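PDB 5KF4: collagen alpha-1(XX) chain from Homo sapiens, which is a collagen of the extracellular matrix whose fibronectin type III domains probably serve as spacer or adhesion modules. Local coordinates for residues 12-17 with 78-83; 26-31 with 64-69; 40-45 with 53-58. All coordinates share one frame; numbering follows the deposited sequence.

Interaction 1: residues 12-17 with 78-83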
ATOM      1  N   PRO A  12      -1.080 -14.677  -6.239  1.00 75.69           N
ATOM      2  CA  PRO A  12      -1.116 -14.671  -4.775  1.00 79.33           C
ATOM      3  C   PRO A  12      -0.968 -13.245  -4.254  1.00 81.78           C
ATOM      4  O   PRO A  12      -0.066 -12.505  -4.660  1.00 86.47           O
ATOM      5  CB  PRO A  12       0.075 -15.549  -4.383  1.00 79.16           C
ATOM      6  CG  PRO A  12       0.407 -16.338  -5.614  1.00 83.75           C
ATOM      7  CD  PRO A  12       0.052 -15.457  -6.766  1.00 82.32           C
ATOM      8  N   ALA A  13      -1.864 -12.881  -3.349  1.00 76.12           N
ATOM      9  CA  ALA A  13      -1.908 -11.544  -2.776  1.00 70.19           C
ATOM     10  C   ALA A  13      -1.731 -11.596  -1.273  1.00 65.83           C
ATOM     11  O   ALA A  13      -2.078 -12.593  -0.645  1.00 61.92           O
ATOM     12  CB  ALA A  13      -3.217 -10.856  -3.136  1.00 68.53           C
ATOM     13  N   PRO A  14      -1.192 -10.527  -0.680  1.00 63.01           N
ATOM     14  CA  PRO A  14      -1.239 -10.570   0.776  1.00 56.15           C
ATOM     15  C   PRO A  14      -2.677 -10.344   1.243  1.00 49.65           C
ATOM     16  O   PRO A  14      -3.522  -9.934   0.450  1.00 43.49           O
ATOM     17  CB  PRO A  14      -0.324  -9.422   1.198  1.00 53.49           C
ATOM     18  CG  PRO A  14      -0.307  -8.485   0.039  1.00 60.39           C
ATOM     19  CD  PRO A  14      -0.584  -9.290  -1.198  1.00 63.77           C
ATOM     20  N   THR A  15      -2.954 -10.643   2.505  1.00 39.06           N
ATOM     21  CA  THR A  15      -4.295 -10.484   3.047  1.00 36.91           C
ATOM     22  C   THR A  15      -4.277  -9.660   4.324  1.00 30.61           C
ATOM     23  O   THR A  15      -3.209  -9.376   4.874  1.00 19.39           O
ATOM     24  CB  THR A  15      -4.959 -11.846   3.336  1.00 46.56           C
ATOM     25  OG1 THR A  15      -4.110 -12.626   4.186  1.00 47.16           O
ATOM     26  CG2 THR A  15      -5.217 -12.606   2.038  1.00 48.63           C
ATOM     27  N   SER A  16      -5.468  -9.255   4.763  1.00 34.40           N
ATOM     28  CA  SER A  16      -5.671  -8.649   6.079  1.00 41.02           C
ATOM     29  C   SER A  16      -4.832  -7.392   6.290  1.00 37.23           C
ATOM     30  O   SER A  16      -3.897  -7.388   7.092  1.00 40.02           O
ATOM     31  CB  SER A  16      -5.375  -9.669   7.187  1.00 48.98           C
ATOM     32  OG  SER A  16      -3.990  -9.784   7.449  1.00 56.22           O
ATOM     33  N   LEU A  17      -5.176  -6.325   5.574  1.00 33.92           N
ATOM     34  CA  LEU A  17      -4.456  -5.063   5.700  1.00 15.13           C
ATOM     35  C   LEU A  17      -4.788  -4.360   7.016  1.00 29.10           C
ATOM     36  O   LEU A  17      -5.955  -4.164   7.349  1.00 29.77           O
ATOM     37  CB  LEU A  17      -4.787  -4.142   4.524  1.00 12.63           C
ATOM     38  CG  LEU A  17      -4.046  -2.804   4.502  1.00  9.33           C
ATOM     39  CD1 LEU A  17      -2.606  -3.046   4.081  1.00  9.09           C
ATOM     40  CD2 LEU A  17      -4.719  -1.804   3.587  1.00  6.69           C
ATOM     41  N   VAL A  78      -4.834   4.035   0.543  1.00 22.05           N
ATOM     42  CA  VAL A  78      -3.561   3.340   0.670  1.00 27.24           C
ATOM     43  C   VAL A  78      -3.641   1.952   0.046  1.00 32.63           C
ATOM     44  O   VAL A  78      -4.511   1.170   0.396  1.00 39.95           O
ATOM     45  CB  VAL A  78      -3.146   3.215   2.141  1.00 19.34           C
ATOM     46  CG1 VAL A  78      -1.826   2.495   2.245  1.00 20.92           C
ATOM     47  CG2 VAL A  78      -3.048   4.592   2.778  1.00  7.08           C
ATOM     48  N   SER A  79      -2.735   1.651  -0.881  1.00 28.45           N
ATOM     49  CA  SER A  79      -2.790   0.389  -1.613  1.00 22.31           C
ATOM     50  C   SER A  79      -1.505  -0.429  -1.493  1.00 23.43           C
ATOM     51  O   SER A  79      -0.405   0.123  -1.422  1.00 16.33           O
ATOM     52  CB  SER A  79      -3.103   0.652  -3.085  1.00 16.03           C
ATOM     53  OG  SER A  79      -4.351   1.310  -3.230  1.00 18.50           O
ATOM     54  N   VAL A  80      -1.659  -1.752  -1.479  1.00 21.00           N
ATOM     55  CA  VAL A  80      -0.527  -2.674  -1.447  1.00 25.17           C
ATOM     56  C   VAL A  80      -0.566  -3.631  -2.633  1.00 36.93           C
ATOM     57  O   VAL A  80      -1.447  -4.479  -2.715  1.00 42.56           O
ATOM     58  CB  VAL A  80      -0.507  -3.498  -0.150  1.00 27.78           C
ATOM     59  CG1 VAL A  80       0.679  -4.452  -0.143  1.00 27.75           C
ATOM     60  CG2 VAL A  80      -0.470  -2.586   1.054  1.00 18.68           C
ATOM     61  N   PHE A  81       0.394  -3.499  -3.541  1.00 40.32           N
ATOM     62  CA  PHE A  81       0.453  -4.333  -4.740  1.00 35.74           C
ATOM     63  C   PHE A  81       1.612  -5.318  -4.670  1.00 36.62           C
ATOM     64  O   PHE A  81       2.765  -4.914  -4.537  1.00 29.37           O
ATOM     65  CB  PHE A  81       0.591  -3.467  -5.988  1.00 37.21           C
ATOM     66  CG  PHE A  81      -0.617  -2.629  -6.289  1.00 33.72           C
ATOM     67  CD1 PHE A  81      -1.645  -3.131  -7.068  1.00 24.53           C
ATOM     68  CD2 PHE A  81      -0.722  -1.337  -5.794  1.00 22.54           C
ATOM     69  CE1 PHE A  81      -2.753  -2.358  -7.357  1.00 19.94           C
ATOM     70  CE2 PHE A  81      -1.831  -0.559  -6.076  1.00 15.11           C
ATOM     71  CZ  PHE A  81      -2.848  -1.069  -6.857  1.00 15.36           C
ATOM     72  N   PRO A  82       1.317  -6.621  -4.766  1.00 50.30           N
ATOM     73  CA  PRO A  82       2.418  -7.589  -4.777  1.00 51.57           C
ATOM     74  C   PRO A  82       3.132  -7.642  -6.124  1.00 39.22           C
ATOM     75  O   PRO A  82       2.476  -7.620  -7.170  1.00 23.80           O
ATOM     76  CB  PRO A  82       1.718  -8.919  -4.482  1.00 48.94           C
ATOM     77  CG  PRO A  82       0.318  -8.729  -4.980  1.00 48.95           C
ATOM     78  CD  PRO A  82      -0.007  -7.264  -4.846  1.00 51.64           C
ATOM     79  N   ILE A  83       4.459  -7.744  -6.096  1.00 42.57           N
ATOM     80  CA  ILE A  83       5.221  -7.810  -7.336  1.00 53.11           C
ATOM     81  C   ILE A  83       5.978  -9.135  -7.437  1.00 50.49           C
ATOM     82  O   ILE A  83       6.962  -9.366  -6.732  1.00 40.58           O
ATOM     83  CB  ILE A  83       6.230  -6.632  -7.452  1.00 38.27           C
ATOM     84  CG1 ILE A  83       5.529  -5.279  -7.283  1.00 29.53           C
ATOM     85  CG2 ILE A  83       6.999  -6.703  -8.765  1.00 47.09           C
ATOM     86  CD1 ILE A  83       4.457  -4.998  -8.309  1.00 31.28           C
TER
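Pro14 and Leu17 are the two bumps that residues 12-17 press onto strand 78-83. Between and beside them rise Val80 and Pro82. No hydrogen bond joins the two segments, and they meet through apolar packing. The two runs go in nearly opposite senses, 156° apart end to end. The pyrrolidine of Pro14 sits between the side chains of Val80 and Pro82. Pro14 CD lies 3.9 Å from Pro82 CG, and Pro14 CG lies 4.2 Å from Val80 CG1. The rings of the two prolines cross at a slant rather than stacking. Pro82 CG also approaches the backbone of Pro12, 3.8 Å from Pro12 O. Pro12 and Ala13 are poorly ordered, so this end of the contact is less certain.

Val80 divides its two methyls between two neighbours. CG1 faces Pro14, while Val80 CG2 meets Leu17 CD1 at 3.7 Å. Its first torsion (180°) sets CG1 anti to the backbone nitrogen and spreads the branches in this way. Leu17 has CG anti to its own nitrogen (chi1 -177°), which carries CG and its methyls toward Val80. The other methyl comes no nearer to the strand than the backbone carbonyl of Val78, with Leu17 CD2 4.4 Å from Val78 O. Val78, Val80 and Pro82 alternate with Ser79 and Phe81, which point to the other side of the strand.

Other residues line the same region. Leu29 packs on Leu17, Val78 and Val80, and Tyr41 packs on both Pro14 and Pro82. Pro14 also lies against Trp31. Strands 15-20 and 75-84 belong to different sheets, and their apolar side chains meet in the interior. This is part of the hydrophobic core of a fibronectin type III beta sandwich, near the start of its first strand.

Interaction 2: residues 26-31 with 64-69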
ATOM      1  N   SER A  26       2.299  10.246   9.697  1.00 13.32           N
ATOM      2  CA  SER A  26       2.642   8.852   9.409  1.00 11.66           C
ATOM      3  C   SER A  26       1.522   7.864   9.717  1.00 20.56           C
ATOM      4  O   SER A  26       0.684   8.098  10.586  1.00 17.24           O
ATOM      5  CB  SER A  26       3.892   8.434  10.187  1.00 17.93           C
ATOM      6  OG  SER A  26       3.552   8.120  11.531  1.00 27.67           O
ATOM      7  N   ILE A  27       1.513   6.758   8.981  1.00 31.88           N
ATOM      8  CA  ILE A  27       0.666   5.623   9.323  1.00 27.58           C
ATOM      9  C   ILE A  27       1.499   4.355   9.195  1.00 31.71           C
ATOM     10  O   ILE A  27       2.506   4.335   8.485  1.00 33.82           O
ATOM     11  CB  ILE A  27      -0.572   5.478   8.414  1.00 20.44           C
ATOM     12  CG1 ILE A  27      -0.162   5.021   7.012  1.00 29.59           C
ATOM     13  CG2 ILE A  27      -1.410   6.753   8.421  1.00 22.86           C
ATOM     14  CD1 ILE A  27      -1.274   4.333   6.245  1.00 34.25           C
ATOM     15  N   ARG A  28       1.103   3.294   9.887  1.00 38.93           N
ATOM     16  CA  ARG A  28       1.771   2.030   9.646  1.00 34.57           C
ATOM     17  C   ARG A  28       0.866   1.143   8.821  1.00 20.02           C
ATOM     18  O   ARG A  28      -0.348   1.124   9.002  1.00 16.37           O
ATOM     19  CB  ARG A  28       2.167   1.319  10.938  1.00 42.63           C
ATOM     20  CG  ARG A  28       3.495   0.600  10.778  1.00 49.49           C
ATOM     21  CD  ARG A  28       3.970  -0.106  12.035  1.00 57.06           C
ATOM     22  NE  ARG A  28       5.369   0.193  12.347  1.00 60.31           N
ATOM     23  CZ  ARG A  28       6.410  -0.058  11.555  1.00 58.36           C
ATOM     24  NH1 ARG A  28       7.631   0.262  11.961  1.00 60.86           N
ATOM     25  NH2 ARG A  28       6.248  -0.621  10.363  1.00 55.02           N
ATOM     26  N   LEU A  29       1.485   0.408   7.909  1.00 25.39           N
ATOM     27  CA  LEU A  29       0.766  -0.501   7.041  1.00 29.50           C
ATOM     28  C   LEU A  29       1.169  -1.916   7.392  1.00 27.19           C
ATOM     29  O   LEU A  29       2.351  -2.200   7.579  1.00 30.31           O
ATOM     30  CB  LEU A  29       1.078  -0.192   5.581  1.00 42.70           C
ATOM     31  CG  LEU A  29      -0.019  -0.470   4.565  1.00 40.52           C
ATOM     32  CD1 LEU A  29      -1.311   0.204   4.999  1.00 44.62           C
ATOM     33  CD2 LEU A  29       0.438   0.038   3.217  1.00 25.90           C
ATOM     34  N   SER A  30       0.187  -2.801   7.492  1.00 14.04           N
ATOM     35  CA  SER A  30       0.471  -4.187   7.820  1.00 20.25           C
ATOM     36  C   SER A  30      -0.440  -5.118   7.035  1.00 24.77           C
ATOM     37  O   SER A  30      -1.612  -4.823   6.826  1.00 24.19           O
ATOM     38  CB  SER A  30       0.311  -4.418   9.325  1.00 35.63           C
ATOM     39  OG  SER A  30       1.483  -4.035  10.025  1.00 43.33           O
ATOM     40  N   TRP A  31       0.096  -6.264   6.641  1.00 14.38           N
ATOM     41  CA  TRP A  31      -0.644  -7.204   5.818  1.00 27.44           C
ATOM     42  C   TRP A  31      -0.183  -8.633   6.081  1.00 25.89           C
ATOM     43  O   TRP A  31       0.904  -8.841   6.606  1.00 28.57           O
ATOM     44  CB  TRP A  31      -0.467  -6.832   4.341  1.00 50.66           C
ATOM     45  CG  TRP A  31       0.978  -6.821   3.886  1.00 61.38           C
ATOM     46  CD1 TRP A  31       1.682  -7.861   3.345  1.00 62.06           C
ATOM     47  CD2 TRP A  31       1.891  -5.716   3.955  1.00 55.21           C
ATOM     48  NE1 TRP A  31       2.969  -7.468   3.064  1.00 59.16           N
ATOM     49  CE2 TRP A  31       3.123  -6.156   3.431  1.00 58.18           C
ATOM     50  CE3 TRP A  31       1.783  -4.395   4.405  1.00 37.56           C
ATOM     51  CZ2 TRP A  31       4.239  -5.323   3.345  1.00 52.09           C
ATOM     52  CZ3 TRP A  31       2.894  -3.571   4.322  1.00 33.49           C
ATOM     53  CH2 TRP A  31       4.104  -4.038   3.795  1.00 39.92           C
ATOM     54  N   SER A  64       5.775  -5.418   6.663  1.00 57.16           N
ATOM     55  CA  SER A  64       5.417  -4.122   7.200  1.00 51.01           C
ATOM     56  C   SER A  64       6.256  -3.044   6.537  1.00 55.79           C
ATOM     57  O   SER A  64       7.397  -3.283   6.144  1.00 61.94           O
ATOM     58  CB  SER A  64       5.606  -4.088   8.718  1.00 43.75           C
ATOM     59  OG  SER A  64       5.502  -2.765   9.218  1.00 41.80           O
ATOM     60  N   THR A  65       5.681  -1.858   6.418  1.00 46.48           N
ATOM     61  CA  THR A  65       6.437  -0.683   6.032  1.00 37.48           C
ATOM     62  C   THR A  65       5.689   0.505   6.602  1.00 28.22           C
ATOM     63  O   THR A  65       4.477   0.445   6.810  1.00 20.75           O
ATOM     64  CB  THR A  65       6.603  -0.569   4.493  1.00 39.47           C
ATOM     65  OG1 THR A  65       7.992  -0.434   4.165  1.00 45.63           O
ATOM     66  CG2 THR A  65       5.839   0.623   3.937  1.00 36.98           C
ATOM     67  N   GLU A  66       6.413   1.582   6.873  1.00 32.06           N
ATOM     68  CA  GLU A  66       5.788   2.785   7.384  1.00 35.02           C
ATOM     69  C   GLU A  66       5.793   3.892   6.346  1.00 31.67           C
ATOM     70  O   GLU A  66       6.807   4.136   5.693  1.00 27.05           O
ATOM     71  CB  GLU A  66       6.502   3.259   8.648  1.00 35.99           C
ATOM     72  CG  GLU A  66       5.816   4.420   9.332  1.00 43.53           C
ATOM     73  CD  GLU A  66       6.379   4.695  10.704  1.00 50.78           C
ATOM     74  OE1 GLU A  66       6.812   3.734  11.373  1.00 55.91           O
ATOM     75  OE2 GLU A  66       6.390   5.875  11.112  1.00 52.05           O
ATOM     76  N   LEU A  67       4.665   4.578   6.218  1.00 31.56           N
ATOM     77  CA  LEU A  67       4.592   5.727   5.340  1.00 32.07           C
ATOM     78  C   LEU A  67       4.873   6.962   6.186  1.00 32.35           C
ATOM     79  O   LEU A  67       4.418   7.055   7.325  1.00 44.67           O
ATOM     80  CB  LEU A  67       3.214   5.810   4.674  1.00 20.40           C
ATOM     81  CG  LEU A  67       2.766   4.588   3.858  1.00 21.70           C
ATOM     82  CD1 LEU A  67       1.399   4.810   3.226  1.00 13.14           C
ATOM     83  CD2 LEU A  67       3.797   4.229   2.790  1.00 27.47           C
ATOM     84  N   HIS A  68       5.630   7.902   5.633  1.00 30.77           N
ATOM     85  CA  HIS A  68       6.016   9.101   6.367  1.00 23.31           C
ATOM     86  C   HIS A  68       5.706  10.362   5.575  1.00 29.05           C
ATOM     87  O   HIS A  68       5.307  10.295   4.410  1.00 37.75           O
ATOM     88  CB  HIS A  68       7.509   9.084   6.718  1.00 31.07           C
ATOM     89  CG  HIS A  68       7.897   8.041   7.721  1.00 46.57           C
ATOM     90  ND1 HIS A  68       8.391   6.805   7.361  1.00 53.81           N
ATOM     91  CD2 HIS A  68       7.885   8.060   9.075  1.00 50.55           C
ATOM     92  CE1 HIS A  68       8.658   6.106   8.450  1.00 51.32           C
ATOM     93  NE2 HIS A  68       8.357   6.844   9.503  1.00 48.50           N
ATOM     94  N   ASN A  69       5.915  11.506   6.221  1.00 25.75           N
ATOM     95  CA  ASN A  69       5.784  12.813   5.586  1.00 22.24           C
ATOM     96  C   ASN A  69       4.390  13.048   5.012  1.00  9.25           C
ATOM     97  O   ASN A  69       4.237  13.655   3.955  1.00 14.94           O
ATOM     98  CB  ASN A  69       6.840  12.977   4.491  1.00 38.88           C
ATOM     99  CG  ASN A  69       8.251  12.836   5.024  1.00 37.60           C
ATOM    100  OD1 ASN A  69       8.730  13.682   5.778  1.00 33.53           O
ATOM    101  ND2 ASN A  69       8.924  11.759   4.635  1.00 34.57           N
TER
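Arg28 and Glu66 face each other as a non-hydrogen-bonded antiparallel pair, on the same side of the sheet as Ser30 and Ser64. Their side chains cross at about a right angle. The carboxylate is turned 79° from the guanidinium plane, and OE1 of Glu66 lies over one guanidinium face. There Glu66 OE1 is 3.6 Å from Arg28 NH1. This salt bridge is long, and no N-H points at the oxygen. The arginine chain bends at its third torsion (chi3 -132°), which brings the guanidinium back over strand 64-67. Ser64 OG lies at the guanidinium edge, near its plane, 2.5 Å from Arg28 NH2. Arg28 NE also makes a weak hydrogen bond to Gln21. A lysine here has no flat group, which would probably leave Ser64 OG without its close neighbour and Glu66 OE1 without the face it lies over.

On the opposite side, Ile27 and Leu67 lie side by side and point the same way, with their CD1 atoms 4.1 Å apart. Ser64 N lies over the rim of the Trp31 six-membered ring, 3.6 Å from Trp31 CH2. Trp31 and Tyr41 pack edge-to-face.

Between the two faces run the backbone bonds. Leu67 N binds Ile27 O at 3.1 Å, and Leu29 N binds Thr65 O at 3.2 Å. The return bond from Ile27 N to Leu67 O is weak.

The chemistry is therefore split. Ile27, Leu29 and Leu67 turn their apolar groups to the sandwich interior. On the outer face, the loosely matched charges of Arg28 and Glu66 are likely to contribute a non-directional electrostatic attraction.

Interaction 3: residues 40-45 with 53-58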
ATOM      1  N   LYS A  40       8.917  -8.320  -4.851  1.00 45.20           N
ATOM      2  CA  LYS A  40       8.661  -6.972  -4.341  1.00 33.99           C
ATOM      3  C   LYS A  40       7.179  -6.708  -4.012  1.00 30.30           C
ATOM      4  O   LYS A  40       6.296  -7.483  -4.383  1.00 29.40           O
ATOM      5  CB  LYS A  40       9.134  -5.918  -5.356  1.00 28.66           C
ATOM      6  CG  LYS A  40      10.618  -5.937  -5.706  1.00 23.88           C
ATOM      7  CD  LYS A  40      11.465  -5.492  -4.518  1.00 38.42           C
ATOM      8  CE  LYS A  40      12.948  -5.727  -4.765  1.00 54.29           C
ATOM      9  NZ  LYS A  40      13.782  -5.208  -3.645  1.00 60.93           N
ATOM     10  N   TYR A  41       6.931  -5.598  -3.314  1.00 27.02           N
ATOM     11  CA  TYR A  41       5.585  -5.047  -3.109  1.00 33.45           C
ATOM     12  C   TYR A  41       5.507  -3.586  -3.557  1.00 29.11           C
ATOM     13  O   TYR A  41       6.392  -2.795  -3.237  1.00 31.69           O
ATOM     14  CB  TYR A  41       5.152  -5.125  -1.638  1.00 36.60           C
ATOM     15  CG  TYR A  41       4.704  -6.482  -1.148  1.00 28.54           C
ATOM     16  CD1 TYR A  41       3.460  -6.990  -1.505  1.00 17.91           C
ATOM     17  CD2 TYR A  41       5.501  -7.237  -0.297  1.00 18.84           C
ATOM     18  CE1 TYR A  41       3.033  -8.220  -1.055  1.00  9.02           C
ATOM     19  CE2 TYR A  41       5.078  -8.474   0.163  1.00 23.84           C
ATOM     20  CZ  TYR A  41       3.844  -8.960  -0.220  1.00 27.62           C
ATOM     21  OH  TYR A  41       3.418 -10.189   0.232  1.00 44.28           O
ATOM     22  N   LEU A  42       4.444  -3.221  -4.273  1.00 15.25           N
ATOM     23  CA  LEU A  42       4.197  -1.815  -4.597  1.00 12.15           C
ATOM     24  C   LEU A  42       3.168  -1.197  -3.653  1.00 14.83           C
ATOM     25  O   LEU A  42       2.030  -1.659  -3.571  1.00 14.41           O
ATOM     26  CB  LEU A  42       3.720  -1.653  -6.041  1.00 11.25           C
ATOM     27  CG  LEU A  42       3.230  -0.239  -6.384  1.00 17.47           C
ATOM     28  CD1 LEU A  42       4.364   0.782  -6.333  1.00 16.69           C
ATOM     29  CD2 LEU A  42       2.502  -0.185  -7.717  1.00 17.94           C
ATOM     30  N   ILE A  43       3.568  -0.123  -2.978  1.00 17.54           N
ATOM     31  CA  ILE A  43       2.696   0.607  -2.061  1.00 24.86           C
ATOM     32  C   ILE A  43       2.342   1.999  -2.596  1.00 27.15           C
ATOM     33  O   ILE A  43       3.225   2.781  -2.951  1.00 22.16           O
ATOM     34  CB  ILE A  43       3.351   0.746  -0.674  1.00 22.42           C
ATOM     35  CG1 ILE A  43       3.570  -0.638  -0.061  1.00 31.86           C
ATOM     36  CG2 ILE A  43       2.495   1.599   0.241  1.00 15.30           C
ATOM     37  CD1 ILE A  43       4.743  -0.708   0.874  1.00 27.46           C
ATOM     38  N   VAL A  44       1.045   2.296  -2.648  1.00 23.87           N
ATOM     39  CA  VAL A  44       0.544   3.545  -3.223  1.00 17.34           C
ATOM     40  C   VAL A  44      -0.351   4.297  -2.242  1.00 21.98           C
ATOM     41  O   VAL A  44      -1.292   3.722  -1.699  1.00 23.63           O
ATOM     42  CB  VAL A  44      -0.273   3.277  -4.509  1.00 11.63           C
ATOM     43  CG1 VAL A  44      -0.704   4.586  -5.156  1.00 17.65           C
ATOM     44  CG2 VAL A  44       0.516   2.415  -5.484  1.00 11.68           C
ATOM     45  N   TRP A  45      -0.069   5.575  -2.010  1.00 19.77           N
ATOM     46  CA  TRP A  45      -0.974   6.395  -1.205  1.00 18.06           C
ATOM     47  C   TRP A  45      -1.192   7.785  -1.803  1.00 21.82           C
ATOM     48  O   TRP A  45      -0.257   8.415  -2.296  1.00 24.07           O
ATOM     49  CB  TRP A  45      -0.463   6.519   0.237  1.00 10.01           C
ATOM     50  CG  TRP A  45       0.853   7.216   0.373  1.00  8.20           C
ATOM     51  CD1 TRP A  45       1.058   8.488   0.813  1.00  8.20           C
ATOM     52  CD2 TRP A  45       2.147   6.679   0.072  1.00  8.52           C
ATOM     53  NE1 TRP A  45       2.402   8.781   0.806  1.00 13.24           N
ATOM     54  CE2 TRP A  45       3.092   7.687   0.353  1.00 10.28           C
ATOM     55  CE3 TRP A  45       2.599   5.446  -0.411  1.00 10.27           C
ATOM     56  CZ2 TRP A  45       4.460   7.500   0.168  1.00 12.84           C
ATOM     57  CZ3 TRP A  45       3.953   5.262  -0.591  1.00  9.02           C
ATOM     58  CH2 TRP A  45       4.870   6.284  -0.302  1.00 12.94           C
ATOM     59  N   PRO A  53      -0.554  10.776  -6.694  1.00 25.69           N
ATOM     60  CA  PRO A  53      -0.212   9.562  -5.953  1.00 18.58           C
ATOM     61  C   PRO A  53       1.275   9.447  -5.646  1.00 17.94           C
ATOM     62  O   PRO A  53       2.120   9.824  -6.453  1.00 14.07           O
ATOM     63  CB  PRO A  53      -0.664   8.444  -6.900  1.00 26.37           C
ATOM     64  CG  PRO A  53      -0.621   9.065  -8.251  1.00 29.86           C
ATOM     65  CD  PRO A  53      -1.102  10.459  -8.023  1.00 26.84           C
ATOM     66  N   ARG A  54       1.578   8.904  -4.475  1.00  9.16           N
ATOM     67  CA  ARG A  54       2.952   8.650  -4.075  1.00 12.96           C
ATOM     68  C   ARG A  54       3.166   7.154  -3.952  1.00  9.41           C
ATOM     69  O   ARG A  54       2.232   6.410  -3.692  1.00  9.15           O
ATOM     70  CB  ARG A  54       3.290   9.356  -2.761  1.00 13.64           C
ATOM     71  CG  ARG A  54       3.271  10.866  -2.869  1.00 12.51           C
ATOM     72  CD  ARG A  54       3.348  11.516  -1.513  1.00 22.08           C
ATOM     73  NE  ARG A  54       3.313  12.970  -1.613  1.00 30.00           N
ATOM     74  CZ  ARG A  54       4.048  13.784  -0.867  1.00 31.84           C
ATOM     75  NH1 ARG A  54       4.878  13.284   0.037  1.00 35.36           N
ATOM     76  NH2 ARG A  54       3.952  15.097  -1.026  1.00 32.76           N
ATOM     77  N   GLU A  55       4.388   6.707  -4.195  1.00 20.24           N
ATOM     78  CA  GLU A  55       4.662   5.281  -4.218  1.00 10.30           C
ATOM     79  C   GLU A  55       6.026   4.918  -3.638  1.00 19.41           C
ATOM     80  O   GLU A  55       6.953   5.736  -3.571  1.00 20.91           O
ATOM     81  CB  GLU A  55       4.568   4.732  -5.647  1.00 20.32           C
ATOM     82  CG  GLU A  55       3.172   4.728  -6.239  1.00 23.35           C
ATOM     83  CD  GLU A  55       3.166   4.351  -7.707  1.00 17.66           C
ATOM     84  OE1 GLU A  55       4.196   3.823  -8.190  1.00 20.68           O
ATOM     85  OE2 GLU A  55       2.128   4.552  -8.373  1.00 10.05           O
ATOM     86  N   VAL A  56       6.124   3.664  -3.224  1.00 18.70           N
ATOM     87  CA  VAL A  56       7.385   3.085  -2.807  1.00 25.89           C
ATOM     88  C   VAL A  56       7.283   1.595  -3.075  1.00 26.80           C
ATOM     89  O   VAL A  56       6.222   0.996  -2.908  1.00 19.31           O
ATOM     90  CB  VAL A  56       7.696   3.360  -1.312  1.00 23.75           C
ATOM     91  CG1 VAL A  56       6.652   2.718  -0.411  1.00  9.66           C
ATOM     92  CG2 VAL A  56       9.086   2.862  -0.941  1.00 18.96           C
ATOM     93  N   VAL A  57       8.362   0.999  -3.554  1.00 30.21           N
ATOM     94  CA  VAL A  57       8.347  -0.437  -3.744  1.00 28.38           C
ATOM     95  C   VAL A  57       9.217  -1.074  -2.664  1.00 33.61           C
ATOM     96  O   VAL A  57      10.330  -0.616  -2.406  1.00 34.46           O
ATOM     97  CB  VAL A  57       8.830  -0.819  -5.157  1.00 28.64           C
ATOM     98  CG1 VAL A  57       9.096  -2.313  -5.258  1.00 28.74           C
ATOM     99  CG2 VAL A  57       7.798  -0.402  -6.186  1.00 19.11           C
ATOM    100  N   VAL A  58       8.701  -2.120  -2.024  1.00 36.41           N
ATOM    101  CA  VAL A  58       9.444  -2.801  -0.969  1.00 40.42           C
ATOM    102  C   VAL A  58       9.608  -4.273  -1.326  1.00 46.50           C
ATOM    103  O   VAL A  58       8.992  -4.755  -2.274  1.00 32.92           O
ATOM    104  CB  VAL A  58       8.753  -2.666   0.398  1.00 38.44           C
ATOM    105  CG1 VAL A  58       8.754  -1.211   0.847  1.00 33.98           C
ATOM    106  CG2 VAL A  58       7.337  -3.212   0.338  1.00 38.96           C
TER
HETATM  107  O   HOH W   1       3.959  10.624   1.589  1.00 26.50           O
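Trp45 and Arg54 exchange two backbone hydrogen bonds, and the same pattern repeats at Ile43 with Val56 and at Tyr41 with Val58. These six bonds zip the two antiparallel strands together. At the Trp45 end, Arg54 N reaches Trp45 O at 2.9 Å, and Trp45 N reaches Arg54 O at 3.0 Å. The bond from Tyr41 N to Val58 O is modelled very short. CA-H...O contacts add to the pattern, as from Glu55 CA to Ile43 O. A water joins the polar ends of one pair. It lies in the plane of the indole and accepts from NE1 of Trp45 and from NH1 of Arg54. Its distance to NE1 is very short, so the exact length is doubtful.

Trp45 folds back over its neighbour strand. Its first torsion (63°) puts CG between the backbone nitrogen and the carbonyl carbon. Arg54 CB then sits over the Trp45 five-membered ring in a CH-pi contact, 3.9 Å from the centroid of that ring. At the ring edge, CZ3 of Trp45 touches CG1 of Val56 at 3.7 Å.

On the same face, Val58 drives one methyl between two neighbours. Val58 CG2 lies 3.5 Å from Tyr41 CB and 3.6 Å from Ile43 CD1. The other face holds Leu42, Val44, Glu55 and Val57. There CD1 of Leu42 meets CG2 of Val57 at 3.6 Å, and the aliphatic part of Glu55 runs beside Val44.

Thr65 and Leu67 of the opposing sheet cover Ile43. Strand 40-47 is also bonded to strand 75-84 on its other side. Strands 40-47 and 54-59 form a beta hairpin, with 54-59 at the edge of the four-stranded sheet of a fibronectin type III domain.

Overall arrangement
All three contacts lie in one fibronectin type III domain of two antiparallel sheets. Interaction 2 joins strands 27-32 and 64-67 within the three-stranded sheet. Interaction 3 joins strands 40-47 and 54-59 within the four-stranded sheet. Interaction 1 crosses between the sheets. Their centres are 10 to 13 Å apart. Along the chain, interaction 1 spans the longest loop, interaction 2 falls within it, and interaction 3 within that. Interactions 1 and 3 are joined because strands 75-84 and 40-47 are neighbours in one sheet. Thr65 packs on Val58, tying interactions 2 and 3 across the sandwich. Early and late strands thus share one core, which makes the domain compact.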